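Local atomic coordinates of secreted protein (Streptomyces lividans, PDB entry 4UNM), a protein that probably oxidises alcohol substrates as a galactose oxidase-like radical copper oxidase, and is required for glycan deposition at hyphal tips and for morphogenesis. Residues Trp26-Phe31 / Glu504-Ile509; Gly123-His128 / Gln222-Asp227; Met377-Gly382 / Glu392-Ala397. All coordinates share one frame; numbering follows the deposited sequence.

Contact 1: residues Trp26-Phe31 / Glu504-Ile509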
loop_
_atom_site.group_PDB
_atom_site.type_symbol
_atom_site.label_atom_id
_atom_site.label_comp_id
_atom_site.label_asym_id
_atom_site.label_seq_id
_atom_site.Cartn_x
_atom_site.Cartn_y
_atom_site.Cartn_z
ATOM N N TRP A 26 -0.192 -24.246 -0.411
ATOM C CA TRP A 26 0.059 -23.319 0.673
ATOM C C TRP A 26 0.584 -24.010 1.946
ATOM O O TRP A 26 0.214 -25.164 2.224
ATOM C CB TRP A 26 -1.249 -22.643 1.048
ATOM C CG TRP A 26 -1.821 -21.749 0.011
ATOM C CD1 TRP A 26 -2.606 -22.100 -1.050
ATOM C CD2 TRP A 26 -1.658 -20.331 -0.065
ATOM N NE1 TRP A 26 -2.937 -20.989 -1.796
ATOM C CE2 TRP A 26 -2.368 -19.888 -1.213
ATOM C CE3 TRP A 26 -0.964 -19.391 0.712
ATOM C CZ2 TRP A 26 -2.428 -18.539 -1.588
ATOM C CZ3 TRP A 26 -1.024 -18.041 0.344
ATOM C CH2 TRP A 26 -1.748 -17.634 -0.800
ATOM N N GLU A 27 1.398 -23.305 2.720
ATOM C CA GLU A 27 1.805 -23.742 4.048
ATOM C C GLU A 27 1.795 -22.591 5.039
ATOM O O GLU A 27 2.204 -21.467 4.723
ATOM C CB GLU A 27 3.185 -24.425 3.994
ATOM C CG GLU A 27 4.347 -23.491 3.704
ATOM C CD GLU A 27 5.663 -24.205 3.441
ATOM O OE1 GLU A 27 6.259 -24.680 4.425
ATOM O OE2 GLU A 27 6.114 -24.255 2.264
ATOM N N ILE A 28 1.330 -22.879 6.247
ATOM C CA ILE A 28 1.369 -21.939 7.345
ATOM C C ILE A 28 2.736 -22.015 8.028
ATOM O O ILE A 28 3.279 -23.103 8.247
ATOM C CB ILE A 28 0.227 -22.224 8.344
ATOM C CG1 ILE A 28 -1.121 -22.015 7.659
ATOM C CG2 ILE A 28 0.331 -21.349 9.575
ATOM C CD1 ILE A 28 -2.292 -22.574 8.439
ATOM N N ILE A 29 3.306 -20.851 8.302
ATOM C CA ILE A 29 4.491 -20.725 9.123
ATOM C C ILE A 29 4.045 -19.957 10.346
ATOM O O ILE A 29 3.438 -18.887 10.252
ATOM C CB ILE A 29 5.651 -19.974 8.432
ATOM C CG1 ILE A 29 6.032 -20.621 7.097
ATOM C CG2 ILE A 29 6.878 -19.869 9.350
ATOM C CD1 ILE A 29 6.661 -21.985 7.207
ATOM N N GLU A 30 4.358 -20.511 11.506
ATOM C CA GLU A 30 4.101 -19.846 12.762
ATOM C C GLU A 30 5.427 -19.735 13.492
ATOM O O GLU A 30 6.202 -20.671 13.508
ATOM C CB GLU A 30 3.075 -20.641 13.560
ATOM C CG GLU A 30 2.436 -19.858 14.700
ATOM C CD GLU A 30 1.143 -20.486 15.201
ATOM O OE1 GLU A 30 1.051 -21.736 15.225
ATOM O OE2 GLU A 30 0.217 -19.731 15.570
ATOM N N PHE A 31 5.715 -18.570 14.044
ATOM C CA PHE A 31 7.010 -18.327 14.645
ATOM C C PHE A 31 6.968 -18.587 16.149
ATOM O O PHE A 31 5.899 -18.528 16.763
ATOM C CB PHE A 31 7.444 -16.900 14.352
ATOM C CG PHE A 31 7.711 -16.653 12.895
ATOM C CD1 PHE A 31 8.818 -17.217 12.276
ATOM C CD2 PHE A 31 6.845 -15.890 12.145
ATOM C CE1 PHE A 31 9.066 -16.994 10.938
ATOM C CE2 PHE A 31 7.074 -15.674 10.804
ATOM C CZ PHE A 31 8.188 -16.219 10.203
ATOM N N GLU A 504 -3.634 -11.154 12.974
ATOM C CA GLU A 504 -3.172 -12.425 12.467
ATOM C C GLU A 504 -1.656 -12.435 12.411
ATOM O O GLU A 504 -1.060 -11.679 11.620
ATOM C CB GLU A 504 -3.744 -12.663 11.079
ATOM C CG GLU A 504 -3.228 -13.905 10.394
ATOM C CD GLU A 504 -3.581 -15.169 11.182
ATOM O OE1 GLU A 504 -4.753 -15.561 11.114
ATOM O OE2 GLU A 504 -2.684 -15.758 11.843
ATOM N N GLN A 505 -1.024 -13.293 13.218
ATOM C CA GLN A 505 0.441 -13.298 13.322
ATOM C C GLN A 505 1.123 -14.428 12.580
ATOM O O GLN A 505 2.345 -14.433 12.498
ATOM C CB GLN A 505 0.880 -13.278 14.790
ATOM C CG GLN A 505 0.345 -12.079 15.560
ATOM C CD GLN A 505 0.987 -11.939 16.911
ATOM O OE1 GLN A 505 1.255 -12.946 17.584
ATOM N NE2 GLN A 505 1.269 -10.712 17.316
ATOM N N ARG A 506 0.359 -15.358 12.012
ATOM C CA ARG A 506 0.905 -16.375 11.133
ATOM C C ARG A 506 1.189 -15.766 9.740
ATOM O O ARG A 506 0.517 -14.811 9.313
ATOM C CB ARG A 506 -0.061 -17.554 10.991
ATOM C CG ARG A 506 -0.384 -18.286 12.311
ATOM C CD ARG A 506 -1.556 -19.259 12.162
ATOM N NE ARG A 506 -2.813 -18.560 11.867
ATOM C CZ ARG A 506 -3.929 -19.129 11.406
ATOM N NH1 ARG A 506 -3.992 -20.433 11.208
ATOM N NH2 ARG A 506 -5.010 -18.385 11.159
ATOM N N ILE A 507 2.168 -16.332 9.052
ATOM C CA ILE A 507 2.369 -16.072 7.621
ATOM C C ILE A 507 2.138 -17.357 6.845
ATOM O O ILE A 507 2.050 -18.438 7.446
ATOM C CB ILE A 507 3.766 -15.443 7.353
ATOM C CG1 ILE A 507 4.885 -16.474 7.541
ATOM C CG2 ILE A 507 3.966 -14.250 8.276
ATOM C CD1 ILE A 507 6.266 -15.987 7.145
ATOM N N GLU A 508 1.970 -17.248 5.530
ATOM C CA GLU A 508 1.970 -18.397 4.643
ATOM C C GLU A 508 3.013 -18.245 3.558
ATOM O O GLU A 508 3.354 -17.110 3.154
ATOM C CB GLU A 508 0.612 -18.594 3.974
ATOM C CG GLU A 508 -0.510 -18.997 4.909
ATOM C CD GLU A 508 -1.834 -19.112 4.186
ATOM O OE1 GLU A 508 -2.142 -20.187 3.653
ATOM O OE2 GLU A 508 -2.581 -18.141 4.145
ATOM N N ILE A 509 3.498 -19.391 3.087
ATOM C CA ILE A 509 4.252 -19.491 1.868
ATOM C C ILE A 509 3.408 -20.215 0.839
ATOM O O ILE A 509 2.863 -21.290 1.119
ATOM C CB ILE A 509 5.583 -20.232 2.103
ATOM C CG1 ILE A 509 6.499 -19.377 2.990
ATOM C CG2 ILE A 509 6.238 -20.588 0.782
ATOM C CD1 ILE A 509 7.841 -20.027 3.278
HETATM O O HOH W 1 4.216 -23.607 0.072
HETATM O O HOH W 2 3.454 -16.700 14.082
#
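With its chi1 at 72°, Ile507 places CG1 between its own backbone N and carbonyl carbon, and the extended bond beyond carries CD1 to 3.6 Å from CZ of Phe31; the two side chains cross at about a right angle. CG1 of Ile507 lies beside Ile29 CB, while Ile29 CG2 lies over one face of the phenyl ring toward its rim, 3.9 Å above the plane. Ile509, on the same side of the sheet, runs alongside Glu27, Ile509 CB against Glu27 CG. The face of Ile28 and Glu508 is mixed. Glu508 crosses Trp26 with its carboxylate plane 37° from the indole plane; OE1 comes within 3.3 Å of Trp26 CE3, and Glu508 CB sits at the ring's edge. Leu466 N, Val467 N and Arg469 hold this carboxylate, and Ala463 O takes the indole N-H, so the pair is tied to the loop 463-469. Further along, Arg506 grips Glu504 side-on, NE to OE2 and NH2 to OE1, both 2.8 Å. Arg506 N also bonds to Glu504 OE2, on its anti lone pair, so three bonds hold the carboxylate, and the two-nitrogen grip limits rotation of the guanidinium; Arg506 CD packs on Ile28 CG2 at 3.8 Å. Four backbone bonds join the strands in the pairs Glu27-Ile509 and Ile29-Ile507, the straightest being Ile29 N to Ile507 O, 2.9 Å with 172° at the hydrogen. Where the strands part, a water accepts from Phe31 N and donates to Gln505 O. Strand 25-29 is the outermost strand of an antiparallel four-stranded sheet whose other strands, 473-477, 483-487 and 507-511, come hundreds of residues later: the "Velcro" closure of a seven-bladed beta-propeller.

Contact 2: residues Gly123-His128 / Gln222-Asp227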
loop_
_atom_site.group_PDB
_atom_site.type_symbol
_atom_site.label_atom_id
_atom_site.label_comp_id
_atom_site.label_asym_id
_atom_site.label_seq_id
_atom_site.Cartn_x
_atom_site.Cartn_y
_atom_site.Cartn_z
ATOM N N GLY A 123 -15.621 11.122 16.119
ATOM C CA GLY A 123 -14.181 11.347 15.928
ATOM C C GLY A 123 -13.823 12.807 16.059
ATOM O O GLY A 123 -14.565 13.596 16.651
ATOM N N LEU A 124 -12.685 13.170 15.459
ATOM C CA LEU A 124 -12.071 14.472 15.630
ATOM C C LEU A 124 -12.687 15.448 14.643
ATOM O O LEU A 124 -12.699 15.180 13.432
ATOM C CB LEU A 124 -10.559 14.346 15.311
ATOM C CG LEU A 124 -9.710 15.597 15.003
ATOM C CD1 LEU A 124 -9.365 16.282 16.304
ATOM C CD2 LEU A 124 -8.411 15.305 14.225
ATOM N N MET A 125 -13.143 16.582 15.151
ATOM C CA MET A 125 -13.435 17.762 14.365
ATOM C C MET A 125 -12.345 18.790 14.538
ATOM O O MET A 125 -11.997 19.122 15.664
ATOM C CB MET A 125 -14.767 18.362 14.808
ATOM C CG MET A 125 -15.218 19.559 13.995
ATOM S SD MET A 125 -15.788 19.190 12.315
ATOM C CE MET A 125 -17.055 17.955 12.696
ATOM N N VAL A 126 -11.817 19.303 13.428
ATOM C CA VAL A 126 -10.851 20.402 13.488
ATOM C C VAL A 126 -11.548 21.702 13.178
ATOM O O VAL A 126 -11.937 21.950 12.015
ATOM C CB VAL A 126 -9.661 20.201 12.511
ATOM C CG1 VAL A 126 -8.621 21.297 12.703
ATOM C CG2 VAL A 126 -8.992 18.848 12.739
ATOM N N VAL A 127 -11.702 22.546 14.208
ATOM C CA VAL A 127 -12.397 23.807 14.038
ATOM C C VAL A 127 -11.417 24.859 13.560
ATOM O O VAL A 127 -10.338 25.008 14.143
ATOM C CB VAL A 127 -13.074 24.286 15.335
ATOM C CG1 VAL A 127 -13.900 25.546 15.074
ATOM C CG2 VAL A 127 -13.939 23.183 15.909
ATOM N N HIS A 128 -11.802 25.583 12.519
ATOM C CA HIS A 128 -11.061 26.687 11.993
ATOM C C HIS A 128 -11.685 28.025 12.451
ATOM O O HIS A 128 -12.911 28.193 12.403
ATOM C CB HIS A 128 -11.015 26.620 10.469
ATOM C CG HIS A 128 -10.339 25.387 9.947
ATOM N ND1 HIS A 128 -9.338 25.431 9.001
ATOM C CD2 HIS A 128 -10.497 24.079 10.270
ATOM C CE1 HIS A 128 -8.926 24.198 8.738
ATOM N NE2 HIS A 128 -9.597 23.361 9.511
ATOM N N GLN A 222 -12.381 14.297 9.037
ATOM C CA GLN A 222 -12.331 13.045 8.300
ATOM C C GLN A 222 -13.547 12.203 8.638
ATOM O O GLN A 222 -14.491 12.705 9.253
ATOM C CB GLN A 222 -11.011 12.295 8.617
ATOM C CG GLN A 222 -9.806 13.147 8.245
ATOM C CD GLN A 222 -9.831 13.591 6.793
ATOM O OE1 GLN A 222 -10.106 12.802 5.895
ATOM N NE2 GLN A 222 -9.547 14.838 6.558
ATOM N N LYS A 223 -13.533 10.960 8.204
ATOM C CA LYS A 223 -14.621 10.037 8.466
ATOM C C LYS A 223 -14.984 10.049 9.956
ATOM O O LYS A 223 -14.118 10.049 10.831
ATOM C CB LYS A 223 -14.312 8.620 7.969
ATOM C CG LYS A 223 -13.222 7.873 8.712
ATOM C CD LYS A 223 -13.264 6.372 8.424
ATOM C CE LYS A 223 -12.918 5.582 9.674
ATOM N NZ LYS A 223 -12.425 4.212 9.401
ATOM N N LEU A 224 -16.280 10.128 10.213
ATOM C CA LEU A 224 -16.814 10.048 11.575
ATOM C C LEU A 224 -17.691 8.813 11.563
ATOM O O LEU A 224 -18.838 8.850 11.088
ATOM C CB LEU A 224 -17.609 11.312 11.884
ATOM C CG LEU A 224 -16.853 12.644 11.844
ATOM C CD1 LEU A 224 -17.849 13.817 11.869
ATOM C CD2 LEU A 224 -15.845 12.736 12.994
ATOM N N ALA A 225 -17.120 7.700 12.019
ATOM C CA ALA A 225 -17.766 6.414 11.898
ATOM C C ALA A 225 -17.507 5.583 13.153
ATOM O O ALA A 225 -17.346 6.143 14.236
ATOM C CB ALA A 225 -17.329 5.717 10.623
ATOM N N LEU A 226 -17.542 4.265 13.047
ATOM C CA LEU A 226 -17.578 3.439 14.250
ATOM C C LEU A 226 -16.246 2.789 14.589
ATOM O O LEU A 226 -16.006 2.442 15.742
ATOM C CB LEU A 226 -18.716 2.418 14.141
ATOM C CG LEU A 226 -20.074 3.138 14.206
ATOM C CD1 LEU A 226 -21.181 2.260 13.663
ATOM C CD2 LEU A 226 -20.403 3.596 15.623
ATOM N N ASP A 227 -15.361 2.655 13.606
ATOM C CA ASP A 227 -13.947 2.341 13.879
ATOM C C ASP A 227 -13.183 3.667 14.106
ATOM O O ASP A 227 -12.715 4.296 13.143
ATOM C CB ASP A 227 -13.401 1.528 12.697
ATOM C CG ASP A 227 -12.002 0.972 12.917
ATOM O OD1 ASP A 227 -11.501 0.990 14.068
ATOM O OD2 ASP A 227 -11.425 0.491 11.908
HETATM O O HOH W 3 -10.970 14.382 11.597
#
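Leu224, Gly123 and Leu124 lose the most surface here, Leu224 by far the most at 70 Å². One methyl does most of the work: Leu224 CD2 lies against the bare backbone of Gly123, 3.5 Å from its N and 3.6 Å from its CA. Gly123 has no side chain, and Leu224 CD2 lies on the side where a CB would point. Leu224 reaches the strand with CG anti to the carbonyl carbon (chi1 -61°) and an extended second torsion, which also brings CD1 to 4.3 Å from CE of Met125, a looser apolar touch. Leu124 takes part through its carbonyl. Its O lies 4.0 Å from Leu224 CD2, and a water donates to it at 2.6 Å while accepting from Gln222 N at 2.9 Å. No direct hydrogen bond joins the segments, and the CA atoms of Leu124 and Gln222 are 7.5 Å apart, so water fills in where the backbones have separated. The side chain of Gln222 is held by Gly330 N and Glu201, and Leu224 N by Thr198 OG1. In the closed six-stranded barrel, strand 122-129 pairs with 181-188 along one edge, as Gly123 does with Val187, and with 217-221 along the other, as Val126 does with Ile220. The contact lies just beyond that second pairing, where the chain leaves strand 217-221 for the loop that leads to strand 237-241, and Leu224 and Met125 both touch Tyr204 of strand 202-206.

Contact 3: residues Met377-Gly382 / Glu392-Ala397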
loop_
_atom_site.group_PDB
_atom_site.type_symbol
_atom_site.label_atom_id
_atom_site.label_comp_id
_atom_site.label_asym_id
_atom_site.label_seq_id
_atom_site.Cartn_x
_atom_site.Cartn_y
_atom_site.Cartn_z
ATOM N N MET A 377 -3.474 -2.725 -13.861
ATOM C CA MET A 377 -4.685 -3.348 -13.463
ATOM C C MET A 377 -5.066 -2.948 -12.044
ATOM O O MET A 377 -4.240 -3.042 -11.131
ATOM C CB MET A 377 -4.522 -4.864 -13.514
ATOM C CG MET A 377 -5.759 -5.611 -13.032
ATOM S SD MET A 377 -5.721 -7.399 -13.330
ATOM C CE MET A 377 -4.441 -7.916 -12.240
ATOM N N VAL A 378 -6.315 -2.511 -11.870
ATOM C CA VAL A 378 -6.912 -2.195 -10.560
ATOM C C VAL A 378 -7.866 -3.287 -10.159
ATOM O O VAL A 378 -8.726 -3.711 -10.942
ATOM C CB VAL A 378 -7.594 -0.815 -10.580
ATOM C CG1 VAL A 378 -8.309 -0.515 -9.262
ATOM C CG2 VAL A 378 -6.589 0.275 -10.913
ATOM N N ILE A 379 -7.676 -3.828 -8.971
ATOM C CA ILE A 379 -8.365 -5.023 -8.535
ATOM C C ILE A 379 -9.192 -4.791 -7.261
ATOM O O ILE A 379 -8.657 -4.370 -6.219
ATOM C CB ILE A 379 -7.387 -6.164 -8.212
ATOM C CG1 ILE A 379 -6.425 -6.430 -9.346
ATOM C CG2 ILE A 379 -8.138 -7.442 -7.837
ATOM C CD1 ILE A 379 -5.151 -7.095 -8.856
ATOM N N GLY A 380 -10.505 -5.084 -7.335
ATOM C CA GLY A 380 -11.357 -5.073 -6.162
ATOM C C GLY A 380 -11.576 -3.664 -5.598
ATOM O O GLY A 380 -11.566 -2.690 -6.319
ATOM N N GLY A 381 -11.745 -3.561 -4.280
ATOM C CA GLY A 381 -11.897 -2.262 -3.626
ATOM C C GLY A 381 -13.250 -2.202 -2.942
ATOM O O GLY A 381 -14.052 -3.127 -3.048
ATOM N N GLY A 382 -13.472 -1.146 -2.192
ATOM C CA GLY A 382 -14.721 -0.997 -1.413
ATOM C C GLY A 382 -15.165 0.429 -1.321
ATOM O O GLY A 382 -14.436 1.343 -1.668
ATOM N N GLU A 392 -16.145 -6.649 -7.290
ATOM C CA GLU A 392 -15.605 -7.890 -7.811
ATOM C C GLU A 392 -14.748 -7.662 -9.058
ATOM O O GLU A 392 -14.220 -8.624 -9.656
ATOM C CB GLU A 392 -16.764 -8.872 -8.107
ATOM C CG GLU A 392 -17.532 -8.626 -9.411
ATOM C CD GLU A 392 -18.451 -7.394 -9.434
ATOM O OE1 GLU A 392 -18.710 -6.769 -8.373
ATOM O OE2 GLU A 392 -18.933 -7.041 -10.548
ATOM N N LYS A 393 -14.631 -6.407 -9.481
ATOM C CA LYS A 393 -14.151 -6.096 -10.802
ATOM C C LYS A 393 -12.619 -5.963 -10.835
ATOM O O LYS A 393 -11.994 -5.519 -9.843
ATOM C CB LYS A 393 -14.816 -4.837 -11.332
ATOM C CG LYS A 393 -16.329 -5.025 -11.619
ATOM C CD LYS A 393 -16.908 -3.791 -12.300
ATOM C CE LYS A 393 -18.380 -3.925 -12.719
ATOM N NZ LYS A 393 -19.220 -4.438 -11.610
ATOM N N THR A 394 -12.043 -6.316 -11.981
ATOM C CA THR A 394 -10.742 -5.788 -12.405
ATOM C C THR A 394 -10.925 -4.774 -13.524
ATOM O O THR A 394 -11.905 -4.831 -14.310
ATOM C CB THR A 394 -9.762 -6.932 -12.813
ATOM O OG1 THR A 394 -10.185 -7.558 -14.045
ATOM C CG2 THR A 394 -9.716 -7.935 -11.727
ATOM N N ARG A 395 -10.033 -3.805 -13.564
ATOM C CA ARG A 395 -10.050 -2.737 -14.537
ATOM C C ARG A 395 -8.643 -2.500 -15.033
ATOM O O ARG A 395 -7.708 -2.282 -14.235
ATOM C CB ARG A 395 -10.610 -1.417 -13.974
ATOM C CG ARG A 395 -11.978 -1.483 -13.299
ATOM C CD ARG A 395 -11.964 -2.091 -11.911
ATOM N NE ARG A 395 -12.647 -1.297 -10.900
ATOM C CZ ARG A 395 -12.513 -1.490 -9.594
ATOM N NH1 ARG A 395 -11.720 -2.474 -9.122
ATOM N NH2 ARG A 395 -13.181 -0.710 -8.750
ATOM N N ILE A 396 -8.481 -2.486 -16.361
ATOM C CA ILE A 396 -7.172 -2.426 -16.955
ATOM C C ILE A 396 -7.030 -1.206 -17.825
ATOM O O ILE A 396 -7.857 -0.994 -18.758
ATOM C CB ILE A 396 -6.913 -3.717 -17.764
ATOM C CG1 ILE A 396 -6.849 -4.926 -16.821
ATOM C CG2 ILE A 396 -5.611 -3.602 -18.514
ATOM C CD1 ILE A 396 -8.002 -5.867 -16.937
ATOM N N ALA A 397 -5.990 -0.421 -17.570
ATOM C CA ALA A 397 -5.614 0.682 -18.455
ATOM C C ALA A 397 -4.324 0.457 -19.186
ATOM O O ALA A 397 -3.251 0.258 -18.572
ATOM C CB ALA A 397 -5.546 1.990 -17.712
#
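Arg395 faces Val378 across a hydrogen-bonded antiparallel pair, and its side chain reaches along strand 375-379. From CB, on the face it shares with Val378, bends at chi2 (76°) and again at chi3 carry the chain onward, with CD 3.7 Å from Val378 O. NE donates to Ser355 O. CZ then lies 3.6 Å from Gly380 O, and at the tip NH1 bonds to that oxygen at 2.8 Å, with 174° at the hydrogen. The acceptor lies in the guanidinium plane and offers a lone pair, the donor being in the carbonyl plane too. NH2 reaches Asp356 O and Met359 O, so backbone carbonyls from two parts of the chain fix the rotation of the buried group, and Val378 CG1 covers one of its faces, 3.9 Å from NH1. Strands 375-379 and 394-398 are the two middle strands of a four-stranded propeller blade, flanked by 364-367 and 406-408. The glycines that follow strand 375-379 recall the double glycine after the second strand of kelch repeats; Gly380, with a positive phi of 69°, turns its O to Arg395, while its N donates a hydrogen bond to Lys393 O at 2.9 Å. Val378 N to Arg395 O and Arg395 N to Val378 O close the ring between them, at 2.8 and 2.9 Å. On the other face Met377 and Ile396 run side by side, CG to CG1 at 4.0 Å, and both touch Tyr452 of the neighbouring sheet. The extended Met377 chain brings SD near Thr394 CB, whose OG1 is turned to Pro410 O.

How the contacts relate
Contacts 1 and 3 both pair antiparallel strands within propeller blades, but contact 1 joins an N-terminal strand to one 473 residues later and is only partly buried, whereas contact 3 is a buried hairpin whose ends are 10 residues apart. The centre of contact 3 lies about 15 Å from that of the chain, against about 21 Å and 23 Å for contacts 1 and 2. Contact 2 is also buried, yet belongs to the barrel and has apolar touches and a water in place of a backbone ladder. Both blade contacts include a salt bridge within one segment, but the arginine of contact 1 pairs with a carboxylate and the buried one of contact 3 with carbonyls. No two contacts touch.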